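3-hexulose-6-phosphate synthase (Mycobacterium gastri, PDB 3AJX) is a magnesium-binding TIM-barrel enzyme of the HUMPS family whose assembly holds two copies of the chain. Local coordinates at residues Q4-L9 and I28-T33; L10-A15 and K37-S42; K54-D59 and G77-T82; V81-S86 and K104-D109; F130-A135 and S162-V167. The protein carries 1 engineered substitution. One frame throughout, in Å; residues are numbered along the deposited sequence.

Interactions 1, 3, 4 and 5 each join two neighbouring parallel strands of one eight-stranded barrel, whereas interaction 2 lies outside it, between helices 12-22 and 33-39. Along the chain, the segments of interactions 1 and 2 alternate; interaction 3 follows, interaction 4 continues from it on strand 80-84, and interaction 5 comes last. Centres of interactions 1 and 3 are about 9 Å apart, those of 2 and 5 about 22 Å. The strand pairs build the barrel wall and bring the magnesium site (Glu30 of interaction 1, Asp59 of interaction 3) and the sulfate-binding loops to its C-terminal mouth. Asp109 of interaction 4 is hydrogen-bonded to His134 of interaction 5. Interactions 2 and 4 touch the second subunit.

Interaction 1 (Q4-L9 and I28-T33); sequences QVAIDL and IIELGT
Val5 and Ile7 of strand 4-7 are paired in parallel with strand 28-31, the two axes 4.8 Å apart and 18° from aligned. Val5 N donates to Ile28 O and receives Glu30 N at its own O, Ile7 N donates to Glu30 O, and Gly32 N closes the series on Ile7 O (2.9 Å), approaching from above the carbonyl plane. On one face Ile7 and Ile29 lie side by side and point the same way, with Ile7 CD1 against Ile29 CG2 at 3.8 Å; Ala15 and Leu18 of helix 12-22 pack on Ile7. On the other, the extended Gln4 chain crosses Ile28, its CG 3.8 Å from Ile28 CG2. Glu30 has its CG anti to the backbone N (chi1 169°) and stretches past the Ala6 methyl, Ala6 CB to Glu30 OE1 measuring 3.4 Å. Its carboxylate and that of Asp8 are turned 61° apart, with Asp8 OD2 3.7 Å from Glu30 OE2. One water donates to both Asp8 OD1 and Glu30 OE2; another donates to Asp8 OD2 and accepts from Thr33 N, just after Gly32 in its N-cap position. The Glu30 side chain comes within about 3 Å, nearest atoms, of the magnesium ion, whose site it forms with Asp59. The strands are the two ends of a beta-alpha-beta crossover through helix 12-22, as in a TIM barrel with its metal site at the C-terminal mouth of the strand barrel.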
# COMPACT_ATOMS: atom_id res chain seq x y z
N GLN A 4 21.27 -1.28 -1.16
CA GLN A 4 20.12 -0.39 -1.29
C GLN A 4 19.77 0.27 0.04
O GLN A 4 19.68 -0.40 1.07
CB GLN A 4 18.91 -1.20 -1.80
CG GLN A 4 17.55 -0.51 -1.67
CD GLN A 4 16.43 -1.28 -2.34
OE1 GLN A 4 15.26 -1.10 -2.03
NE2 GLN A 4 16.80 -2.14 -3.29
N VAL A 5 19.59 1.59 0.02
CA VAL A 5 19.20 2.29 1.24
C VAL A 5 17.69 2.51 1.24
O VAL A 5 17.14 3.07 0.29
CB VAL A 5 19.93 3.66 1.38
CG1 VAL A 5 19.67 4.54 0.16
CG2 VAL A 5 19.44 4.37 2.65
N ALA A 6 17.03 2.05 2.29
CA ALA A 6 15.58 2.21 2.40
C ALA A 6 15.31 3.48 3.20
O ALA A 6 15.43 3.48 4.43
CB ALA A 6 14.97 1.00 3.09
N ILE A 7 14.95 4.55 2.50
CA ILE A 7 14.65 5.82 3.16
C ILE A 7 13.20 5.81 3.63
O ILE A 7 12.30 6.28 2.94
CB ILE A 7 14.89 7.02 2.21
CG1 ILE A 7 16.34 7.00 1.70
CG2 ILE A 7 14.62 8.32 2.95
CD1 ILE A 7 16.70 8.16 0.81
N ASP A 8 12.99 5.24 4.81
CA ASP A 8 11.66 5.15 5.39
C ASP A 8 11.39 6.32 6.32
O ASP A 8 11.02 6.14 7.48
CB ASP A 8 11.52 3.82 6.13
CG ASP A 8 11.46 2.63 5.19
OD1 ASP A 8 11.89 1.52 5.58
OD2 ASP A 8 10.97 2.80 4.05
N LEU A 9 11.60 7.53 5.79
CA LEU A 9 11.39 8.75 6.55
C LEU A 9 10.06 9.39 6.15
O LEU A 9 9.31 8.82 5.35
CB LEU A 9 12.55 9.71 6.32
CG LEU A 9 13.91 9.14 6.74
CD1 LEU A 9 15.01 10.16 6.46
CD2 LEU A 9 13.88 8.77 8.21
N ILE A 28 21.30 1.61 -5.08
CA ILE A 28 19.88 1.89 -5.18
C ILE A 28 19.40 2.76 -4.04
O ILE A 28 19.74 2.52 -2.88
CB ILE A 28 19.08 0.56 -5.17
CG1 ILE A 28 19.53 -0.32 -6.34
CG2 ILE A 28 17.58 0.83 -5.24
CD1 ILE A 28 18.92 -1.70 -6.32
N ILE A 29 18.62 3.78 -4.37
CA ILE A 29 18.05 4.67 -3.37
C ILE A 29 16.55 4.41 -3.34
O ILE A 29 15.84 4.67 -4.32
CB ILE A 29 18.27 6.16 -3.71
CG1 ILE A 29 19.77 6.46 -3.72
CG2 ILE A 29 17.57 7.04 -2.68
CD1 ILE A 29 20.10 7.84 -4.24
N GLU A 30 16.07 3.88 -2.23
CA GLU A 30 14.65 3.57 -2.07
C GLU A 30 13.89 4.64 -1.31
O GLU A 30 14.34 5.11 -0.27
CB GLU A 30 14.48 2.24 -1.32
CG GLU A 30 13.04 1.98 -0.88
CD GLU A 30 12.93 0.88 0.16
OE1 GLU A 30 13.73 -0.08 0.09
OE2 GLU A 30 12.05 0.97 1.04
N LEU A 31 12.73 5.01 -1.85
CA LEU A 31 11.85 5.97 -1.20
C LEU A 31 10.80 5.06 -0.56
O LEU A 31 10.03 4.40 -1.26
CB LEU A 31 11.18 6.90 -2.22
CG LEU A 31 12.05 7.89 -3.01
CD1 LEU A 31 12.93 8.68 -2.06
CD2 LEU A 31 12.90 7.14 -4.01
N GLY A 32 10.81 5.00 0.77
CA GLY A 32 9.90 4.13 1.48
C GLY A 32 8.42 4.40 1.29
O GLY A 32 8.01 5.48 0.88
N THR A 33 7.62 3.39 1.62
CA THR A 33 6.18 3.50 1.48
C THR A 33 5.60 4.66 2.31
O THR A 33 4.79 5.43 1.81
CB THR A 33 5.50 2.18 1.88
OG1 THR A 33 6.12 1.10 1.16
CG2 THR A 33 4.02 2.22 1.54
O HOH W 1 9.40 1.24 2.80
O HOH W 2 11.28 -0.00 3.66

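Interaction 2 (L10-A15 and K37-S42); sequences LSTEAA and KAEGLS. Engineered in segment 37-42: Lys37 (natural residue Glu).
Leu10 meets the end of helix 33-39 through its backbone, Leu10 O lying 3.5 Å from Ala38 CB, while its side chain packs on Pro34 and on Ile72 of the second subunit, to whose Glu69 the engineered Lys37 of the same helix is salt-bridged. Ser11 comes next, with its CA 3.2 Å from Glu39 OE2. It is the N-cap of helix 12-22: its first torsion sets OG between the backbone N and the carbonyl carbon, and there it accepts from Ala14 N (3.0 Å). Segment 10-15 thus opens the first outer helix of the TIM barrel, and Glu39 comes from the last turn of helix 33-39, just before Gly40 breaks away with positive phi. Thr12 carries the central bond. Its backbone N donates to Glu39 OE2 over 2.7 Å at 163°, meeting the carboxylate on the anti side and 26° out of its plane. Glu39 reaches this point by bending at chi2 (-84°), which lays its CG and CD over Thr12 OG1. A negative group beside the first turn of a helix would be expected to interact favourably with the helix dipole. Thr12 OG1 is linked through one water to Ser42 OG, and the Thr12 side chain rests on Val43 and Ala46 of helix 42-50. Glu13 OE1 stands 3.7 Å from Glu39 OE2, and a second water donates to both.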
# COMPACT_ATOMS: atom_id res chain seq x y z
N LEU A 10 9.77 10.58 6.68
CA LEU A 10 8.48 11.21 6.38
C LEU A 10 8.47 12.54 5.63
O LEU A 10 7.40 13.12 5.43
CB LEU A 10 7.68 11.36 7.67
CG LEU A 10 7.39 10.07 8.44
CD1 LEU A 10 6.62 10.40 9.71
CD2 LEU A 10 6.60 9.10 7.57
N SER A 11 9.63 13.04 5.22
CA SER A 11 9.65 14.31 4.49
C SER A 11 10.67 14.29 3.37
O SER A 11 11.69 13.62 3.45
CB SER A 11 9.95 15.48 5.44
OG SER A 11 11.32 15.50 5.83
N THR A 12 10.37 15.05 2.31
CA THR A 12 11.25 15.15 1.16
C THR A 12 12.58 15.77 1.59
O THR A 12 13.65 15.37 1.13
CB THR A 12 10.62 16.02 0.06
OG1 THR A 12 9.41 15.41 -0.39
CG2 THR A 12 11.57 16.18 -1.12
N GLU A 13 12.50 16.76 2.47
CA GLU A 13 13.70 17.42 2.97
C GLU A 13 14.63 16.40 3.63
O GLU A 13 15.82 16.35 3.34
CB GLU A 13 13.32 18.51 3.98
CG GLU A 13 12.52 19.67 3.40
CD GLU A 13 11.20 19.25 2.76
OE1 GLU A 13 10.42 18.51 3.41
OE2 GLU A 13 10.95 19.66 1.61
N ALA A 14 14.06 15.58 4.51
CA ALA A 14 14.84 14.56 5.22
C ALA A 14 15.40 13.53 4.26
O ALA A 14 16.54 13.09 4.40
CB ALA A 14 13.96 13.88 6.27
N ALA A 15 14.59 13.13 3.28
CA ALA A 15 15.01 12.13 2.30
C ALA A 15 16.17 12.65 1.46
O ALA A 15 17.14 11.92 1.22
CB ALA A 15 13.83 11.76 1.40
N LYS A 37 3.60 8.00 0.82
CA LYS A 37 2.25 8.35 1.26
C LYS A 37 2.24 9.71 1.94
O LYS A 37 1.22 10.41 1.94
CB LYS A 37 1.71 7.27 2.21
CG LYS A 37 1.47 5.94 1.52
CD LYS A 37 0.95 4.87 2.47
CE LYS A 37 0.80 3.55 1.72
NZ LYS A 37 0.37 2.43 2.60
N ALA A 38 3.38 10.10 2.50
CA ALA A 38 3.48 11.38 3.19
C ALA A 38 3.58 12.56 2.23
O ALA A 38 2.86 13.55 2.37
CB ALA A 38 4.68 11.37 4.13
N GLU A 39 4.48 12.43 1.25
CA GLU A 39 4.75 13.50 0.29
C GLU A 39 4.16 13.36 -1.11
O GLU A 39 4.06 14.34 -1.84
CB GLU A 39 6.27 13.67 0.16
CG GLU A 39 6.97 14.02 1.46
CD GLU A 39 6.93 15.51 1.75
OE1 GLU A 39 5.96 16.18 1.33
OE2 GLU A 39 7.86 16.00 2.42
N GLY A 40 3.79 12.14 -1.49
CA GLY A 40 3.26 11.95 -2.83
C GLY A 40 4.43 11.68 -3.77
O GLY A 40 5.58 11.65 -3.33
N LEU A 41 4.13 11.51 -5.05
CA LEU A 41 5.14 11.21 -6.06
C LEU A 41 6.27 12.23 -6.22
O LEU A 41 7.35 11.88 -6.72
CB LEU A 41 4.46 11.00 -7.42
CG LEU A 41 3.43 9.87 -7.48
CD1 LEU A 41 2.78 9.85 -8.86
CD2 LEU A 41 4.10 8.54 -7.19
N SER A 42 6.05 13.47 -5.79
CA SER A 42 7.09 14.49 -5.93
C SER A 42 8.40 14.15 -5.22
O SER A 42 9.46 14.63 -5.62
CB SER A 42 6.58 15.86 -5.45
OG SER A 42 6.22 15.83 -4.08
O HOH W 3 8.22 16.59 -2.39
O HOH W 4 7.50 18.43 3.06

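Interaction 3 (K54-D59 and G77-T82); sequences KIVFAD and GADLVT. With MG (magnesium ion), chain F.
Ala58 N donates to Leu80 O at 2.8 Å in this parallel pair, Thr82 N donates more loosely to Ala58 O, and Val56 O accepts two N-H groups, from Asp79 and Leu80. Side-chain polar bonds grip both ends. At the start, Asp79 OD1 offers its anti lone pair to Val56 N (2.8 Å, 175°), standing in for a backbone acceptor, and also forms a salt bridge with Lys48. At the far end, Thr82 OG1 donates to Asp59 OD1 at 2.7 Å from the anti side. This bond and the Lys61 salt bridge to the same oxygen would steady the carboxylate, whose OD2 binds the magnesium ion at 2.1 Å. Apolar contacts lie on both faces. Leu80 CD1 touches Ile55 CG2 at 3.7 Å and sits at the edge of the Phe57 ring, 4.1 Å from Phe57 CD1, while Ala58 CB meets Ala78 CB at 3.7 Å on the other face. Helix 66-75 connects strands 55-62 and 80-84 as a beta-alpha-beta unit of the TIM barrel and packs on Val81; strands 28-31 and 105-109 flank the pair, Ile44 of helix 42-50 covers the two alanines, and Phe57 leans across to Glu30 and Val107.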
# COMPACT_ATOMS: atom_id res chain seq x y z
N LYS A 54 21.65 7.30 -10.29
CA LYS A 54 21.45 6.28 -9.27
C LYS A 54 20.12 5.62 -9.57
O LYS A 54 19.24 6.24 -10.16
CB LYS A 54 21.39 6.91 -7.87
CG LYS A 54 22.72 7.42 -7.35
CD LYS A 54 23.66 6.27 -7.03
CE LYS A 54 25.01 6.78 -6.57
NZ LYS A 54 25.96 5.67 -6.29
N ILE A 55 19.98 4.35 -9.19
CA ILE A 55 18.73 3.64 -9.42
C ILE A 55 17.76 4.07 -8.32
O ILE A 55 18.04 3.90 -7.14
CB ILE A 55 18.93 2.12 -9.34
CG1 ILE A 55 19.81 1.66 -10.51
CG2 ILE A 55 17.59 1.40 -9.36
CD1 ILE A 55 20.24 0.21 -10.44
N VAL A 56 16.62 4.64 -8.73
CA VAL A 56 15.61 5.09 -7.78
C VAL A 56 14.50 4.05 -7.68
O VAL A 56 13.87 3.69 -8.67
CB VAL A 56 15.05 6.46 -8.19
CG1 VAL A 56 13.90 6.85 -7.28
CG2 VAL A 56 16.16 7.51 -8.08
N PHE A 57 14.28 3.59 -6.45
CA PHE A 57 13.32 2.54 -6.11
C PHE A 57 12.12 3.16 -5.38
O PHE A 57 12.27 3.71 -4.29
CB PHE A 57 14.08 1.55 -5.23
CG PHE A 57 13.31 0.34 -4.80
CD1 PHE A 57 13.66 -0.92 -5.28
CD2 PHE A 57 12.35 0.42 -3.79
CE1 PHE A 57 13.09 -2.08 -4.77
CE2 PHE A 57 11.77 -0.73 -3.27
CZ PHE A 57 12.15 -1.99 -3.76
N ALA A 58 10.93 3.08 -5.98
CA ALA A 58 9.72 3.63 -5.35
C ALA A 58 8.95 2.47 -4.71
O ALA A 58 8.40 1.63 -5.41
CB ALA A 58 8.85 4.34 -6.39
N ASP A 59 8.93 2.45 -3.38
CA ASP A 59 8.25 1.38 -2.64
C ASP A 59 6.75 1.63 -2.54
O ASP A 59 6.21 1.90 -1.47
CB ASP A 59 8.85 1.26 -1.23
CG ASP A 59 8.68 -0.12 -0.64
OD1 ASP A 59 7.93 -0.94 -1.22
OD2 ASP A 59 9.29 -0.40 0.42
N GLY A 77 9.78 9.38 -12.22
CA GLY A 77 11.22 9.22 -12.11
C GLY A 77 11.75 7.93 -11.53
O GLY A 77 12.96 7.72 -11.48
N ALA A 78 10.85 7.05 -11.08
CA ALA A 78 11.29 5.79 -10.51
C ALA A 78 11.85 4.87 -11.60
O ALA A 78 11.37 4.88 -12.73
CB ALA A 78 10.14 5.10 -9.80
N ASP A 79 12.86 4.09 -11.24
CA ASP A 79 13.47 3.14 -12.15
C ASP A 79 12.91 1.76 -11.82
O ASP A 79 12.84 0.88 -12.67
CB ASP A 79 14.99 3.13 -11.98
CG ASP A 79 15.62 4.45 -12.38
OD1 ASP A 79 16.21 5.11 -11.49
OD2 ASP A 79 15.51 4.81 -13.57
N LEU A 80 12.51 1.60 -10.56
CA LEU A 80 11.95 0.35 -10.07
C LEU A 80 10.77 0.68 -9.16
O LEU A 80 10.79 1.67 -8.44
CB LEU A 80 12.99 -0.43 -9.26
CG LEU A 80 14.24 -0.93 -9.99
CD1 LEU A 80 15.25 -1.45 -8.97
CD2 LEU A 80 13.86 -2.02 -10.98
N VAL A 81 9.74 -0.17 -9.20
CA VAL A 81 8.56 0.02 -8.36
C VAL A 81 8.18 -1.32 -7.75
O VAL A 81 8.40 -2.36 -8.36
CB VAL A 81 7.36 0.54 -9.18
CG1 VAL A 81 7.71 1.87 -9.82
CG2 VAL A 81 6.96 -0.48 -10.22
N THR A 82 7.64 -1.29 -6.54
CA THR A 82 7.22 -2.52 -5.89
C THR A 82 5.73 -2.75 -5.97
O THR A 82 4.93 -1.81 -5.91
CB THR A 82 7.60 -2.56 -4.38
OG1 THR A 82 7.03 -1.44 -3.69
CG2 THR A 82 9.10 -2.55 -4.21
MG MG F . 10.81 -1.45 1.39
O HOH W 5 9.62 -2.68 2.48
O HOH W 6 12.34 -1.91 1.35
O HOH W 7 10.27 -2.84 -0.15

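Interaction 4 (V81-S86 and K104-D109); sequences VTVLGS and KGVVVD
Gly85 and Val108 make the tight end of the contact. The Val108 CG1 branch, placed anti to its backbone N by chi1 of 175°, presses on Gly85 CA at 3.4 Å, closer than carbons usually sit. Just beside it Gly85 N donates to Asp109 O (2.9 Å), from above the carbonyl plane. The pairing also draws close in the middle, where Thr82 CA is 3.0 Å from Val107 O in a CA-H...O contact; Val107 N to Val81 O (2.8 Å, 174°), Val83 N to Val107 O and Asp109 N to Val83 O are the flanking backbone bonds. Toward the start of the strands the fit is easier. Val81 N to Gly105 O is a longer bond of 3.2 Å, and Val81 CG2 approaches Val106 CG2 only to 4.1 Å. Val106 CG1 turns instead to Val83 CG2, 3.9 Å away, the two chains meeting at a slant. Water reaches the C-terminal end, just past the tight Gly85-Val108 contact: one molecule donates to Asp109 O and accepts from Ser86 N, bridging the end of strand 105-109 to the loop after strand 81-84. The strand axes diverge by 38°. Asp109 OD1 accepts from Ile111 N, and at the end of its strand Leu84 packs on Leu84 of the second subunit. Outside the barrel, helix 89-102 connects the two strands as a beta-alpha-beta unit, its Ala95 packing on both Val83 and Val106.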
# COMPACT_ATOMS: atom_id res chain seq x y z
N VAL A 81 9.74 -0.17 -9.20
CA VAL A 81 8.56 0.02 -8.36
C VAL A 81 8.18 -1.32 -7.75
O VAL A 81 8.40 -2.36 -8.36
CB VAL A 81 7.36 0.54 -9.18
CG1 VAL A 81 7.71 1.87 -9.82
CG2 VAL A 81 6.96 -0.48 -10.22
N THR A 82 7.64 -1.29 -6.54
CA THR A 82 7.22 -2.52 -5.89
C THR A 82 5.73 -2.75 -5.97
O THR A 82 4.93 -1.81 -5.91
CB THR A 82 7.60 -2.56 -4.38
OG1 THR A 82 7.03 -1.44 -3.69
CG2 THR A 82 9.10 -2.55 -4.21
N VAL A 83 5.37 -4.02 -6.11
CA VAL A 83 3.99 -4.48 -6.15
C VAL A 83 4.01 -5.60 -5.13
O VAL A 83 4.98 -6.36 -5.06
CB VAL A 83 3.61 -5.06 -7.52
CG1 VAL A 83 2.18 -5.60 -7.48
CG2 VAL A 83 3.75 -3.99 -8.59
N LEU A 84 2.96 -5.71 -4.32
CA LEU A 84 2.90 -6.76 -3.31
C LEU A 84 2.68 -8.14 -3.91
O LEU A 84 1.90 -8.31 -4.84
CB LEU A 84 1.77 -6.48 -2.31
CG LEU A 84 1.95 -5.27 -1.40
CD1 LEU A 84 0.72 -5.09 -0.51
CD2 LEU A 84 3.21 -5.46 -0.56
N GLY A 85 3.38 -9.14 -3.37
CA GLY A 85 3.20 -10.49 -3.85
C GLY A 85 1.79 -10.98 -3.56
O GLY A 85 1.32 -11.94 -4.17
N SER A 86 1.13 -10.33 -2.61
CA SER A 86 -0.23 -10.69 -2.22
C SER A 86 -1.25 -10.17 -3.23
O SER A 86 -2.43 -10.54 -3.18
CB SER A 86 -0.55 -10.11 -0.85
OG SER A 86 -0.36 -8.71 -0.85
N LYS A 104 11.78 -0.26 -17.77
CA LYS A 104 12.12 -0.19 -16.36
C LYS A 104 11.73 -1.51 -15.71
O LYS A 104 11.53 -2.51 -16.41
CB LYS A 104 11.43 1.00 -15.71
CG LYS A 104 12.08 2.33 -16.12
CD LYS A 104 11.39 3.56 -15.54
CE LYS A 104 12.18 4.82 -15.86
NZ LYS A 104 11.54 6.07 -15.35
N GLY A 105 11.63 -1.56 -14.39
CA GLY A 105 11.30 -2.84 -13.79
C GLY A 105 10.44 -2.88 -12.54
O GLY A 105 10.33 -1.91 -11.79
N VAL A 106 9.84 -4.04 -12.33
CA VAL A 106 8.99 -4.28 -11.18
C VAL A 106 9.67 -5.22 -10.21
O VAL A 106 10.27 -6.23 -10.60
CB VAL A 106 7.64 -4.92 -11.59
CG1 VAL A 106 6.89 -5.38 -10.35
CG2 VAL A 106 6.81 -3.92 -12.37
N VAL A 107 9.58 -4.88 -8.93
CA VAL A 107 10.12 -5.71 -7.87
C VAL A 107 8.90 -6.15 -7.08
O VAL A 107 8.09 -5.32 -6.66
CB VAL A 107 11.06 -4.90 -6.95
CG1 VAL A 107 11.46 -5.75 -5.73
CG2 VAL A 107 12.29 -4.48 -7.73
N VAL A 108 8.74 -7.45 -6.89
CA VAL A 108 7.60 -7.92 -6.12
C VAL A 108 8.03 -8.08 -4.67
O VAL A 108 8.95 -8.84 -4.37
CB VAL A 108 7.05 -9.25 -6.68
CG1 VAL A 108 5.94 -9.78 -5.78
CG2 VAL A 108 6.53 -9.03 -8.10
N ASP A 109 7.38 -7.33 -3.78
CA ASP A 109 7.68 -7.36 -2.36
C ASP A 109 6.90 -8.52 -1.73
O ASP A 109 5.67 -8.49 -1.69
CB ASP A 109 7.26 -6.04 -1.71
CG ASP A 109 7.75 -5.90 -0.29
OD1 ASP A 109 7.97 -6.94 0.36
OD2 ASP A 109 7.90 -4.75 0.18
O HOH W 8 3.07 -9.32 -0.32

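Interaction 5 (F130-A135 and S162-V167); sequences FVEMHA and SVAGGV. With SO4 (sulfate ion), chain G.
Ser162 OG is turned into an unusual niche for a hydroxyl, at the edge and in the plane of the Phe130 ring, 3.9 Å from Phe130 CE2, and alongside the aliphatic Glu132 CG at 3.3 Å. Chi1 of 62° brings it there, between the backbone N and the carbonyl carbon of Ser162. A water 2.7 Å from Ser162 OG is its hydrogen-bond partner and donates to Glu132 OE1. Beyond it the Glu132 chain runs out extended, so that OE2 passes the Ala164 methyl, 3.6 Å from Ala164 CB. From the next position on this inner face the His134 ring reaches the same methyl. Its CD2 is 3.5 Å from Ala164 CB, and Ala164 O lies at the ring edge. His134 ND1 itself is hydrogen-bonded to Asp109 OD2 of the neighbouring strand 105-109. Behind these groups the strands are parallel, joined by Ser162 N to Val131 O, Met133 N to Ser162 O, Ala164 N to Met133 O (173°) and Ala135 N to Ala164 O (2.8 Å). Met133 packs on the outer face against helices 116-125 and 148-157. Past the strand, Gly166 N donates to sulfate O2 at 3.1 Å; Gln140 and the backbone N atoms of Gly186 and Gly187 complete the grip. Backbone N-H groups converging on an anion after the seventh and eighth strands are consistent with the phosphate-binding pocket known from many TIM barrels.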
# COMPACT_ATOMS: atom_id res chain seq x y z
N PHE A 130 13.04 -8.89 -9.95
CA PHE A 130 13.48 -9.66 -8.80
C PHE A 130 12.42 -9.54 -7.72
O PHE A 130 11.46 -8.78 -7.86
CB PHE A 130 14.87 -9.22 -8.27
CG PHE A 130 14.99 -7.76 -7.92
CD1 PHE A 130 15.30 -6.81 -8.89
CD2 PHE A 130 14.90 -7.34 -6.59
CE1 PHE A 130 15.54 -5.48 -8.55
CE2 PHE A 130 15.14 -6.01 -6.23
CZ PHE A 130 15.45 -5.07 -7.21
N VAL A 131 12.57 -10.33 -6.67
CA VAL A 131 11.61 -10.30 -5.58
C VAL A 131 12.34 -9.87 -4.33
O VAL A 131 13.55 -10.04 -4.22
CB VAL A 131 10.97 -11.69 -5.35
CG1 VAL A 131 10.19 -12.12 -6.59
CG2 VAL A 131 12.04 -12.72 -5.02
N GLU A 132 11.60 -9.29 -3.39
CA GLU A 132 12.20 -8.86 -2.15
C GLU A 132 11.77 -9.77 -1.02
O GLU A 132 10.59 -9.87 -0.70
CB GLU A 132 11.81 -7.41 -1.84
CG GLU A 132 12.50 -6.83 -0.61
CD GLU A 132 12.23 -5.35 -0.41
OE1 GLU A 132 12.69 -4.53 -1.24
OE2 GLU A 132 11.55 -5.00 0.58
N MET A 133 12.74 -10.48 -0.45
CA MET A 133 12.49 -11.37 0.68
C MET A 133 12.51 -10.35 1.81
O MET A 133 13.56 -10.01 2.35
CB MET A 133 13.60 -12.40 0.82
CG MET A 133 13.58 -13.44 -0.30
SD MET A 133 11.97 -14.24 -0.41
CE MET A 133 12.18 -15.30 -1.86
N HIS A 134 11.32 -9.86 2.12
CA HIS A 134 11.14 -8.79 3.08
C HIS A 134 10.40 -9.11 4.38
O HIS A 134 9.35 -9.77 4.37
CB HIS A 134 10.40 -7.67 2.34
CG HIS A 134 10.32 -6.38 3.09
ND1 HIS A 134 9.54 -5.32 2.65
CD2 HIS A 134 10.92 -5.96 4.22
CE1 HIS A 134 9.67 -4.31 3.49
NE2 HIS A 134 10.50 -4.67 4.45
N ALA A 135 10.96 -8.65 5.49
CA ALA A 135 10.34 -8.82 6.80
C ALA A 135 10.16 -7.37 7.26
O ALA A 135 11.14 -6.65 7.45
CB ALA A 135 11.27 -9.57 7.75
N SER A 162 16.34 -9.73 -3.31
CA SER A 162 16.96 -8.77 -2.41
C SER A 162 16.49 -9.18 -1.02
O SER A 162 15.50 -9.91 -0.88
CB SER A 162 16.50 -7.34 -2.73
OG SER A 162 15.10 -7.20 -2.55
N VAL A 163 17.20 -8.73 0.01
CA VAL A 163 16.84 -9.06 1.38
C VAL A 163 16.66 -7.78 2.19
O VAL A 163 17.53 -6.91 2.20
CB VAL A 163 17.92 -9.93 2.05
CG1 VAL A 163 17.54 -10.22 3.50
CG2 VAL A 163 18.09 -11.24 1.28
N ALA A 164 15.51 -7.67 2.84
CA ALA A 164 15.19 -6.53 3.69
C ALA A 164 14.61 -7.08 4.99
O ALA A 164 13.57 -7.74 4.99
CB ALA A 164 14.17 -5.61 2.99
N GLY A 165 15.31 -6.83 6.09
CA GLY A 165 14.85 -7.32 7.38
C GLY A 165 15.82 -6.99 8.50
O GLY A 165 16.30 -7.89 9.20
N GLY A 166 16.11 -5.71 8.66
CA GLY A 166 17.02 -5.29 9.71
C GLY A 166 18.46 -5.67 9.44
O GLY A 166 19.23 -5.93 10.37
N VAL A 167 18.84 -5.70 8.17
CA VAL A 167 20.20 -6.05 7.79
C VAL A 167 21.19 -5.04 8.37
O VAL A 167 20.95 -3.84 8.37
CB VAL A 167 20.36 -6.07 6.25
CG1 VAL A 167 21.81 -6.38 5.87
CG2 VAL A 167 19.44 -7.13 5.65
S SO4 G . 15.24 -2.18 7.45
O1 SO4 G . 15.05 -1.29 8.62
O2 SO4 G . 14.39 -3.38 7.58
O3 SO4 G . 16.65 -2.59 7.37
O4 SO4 G . 14.87 -1.44 6.22
O HOH W 9 14.75 -4.54 -2.99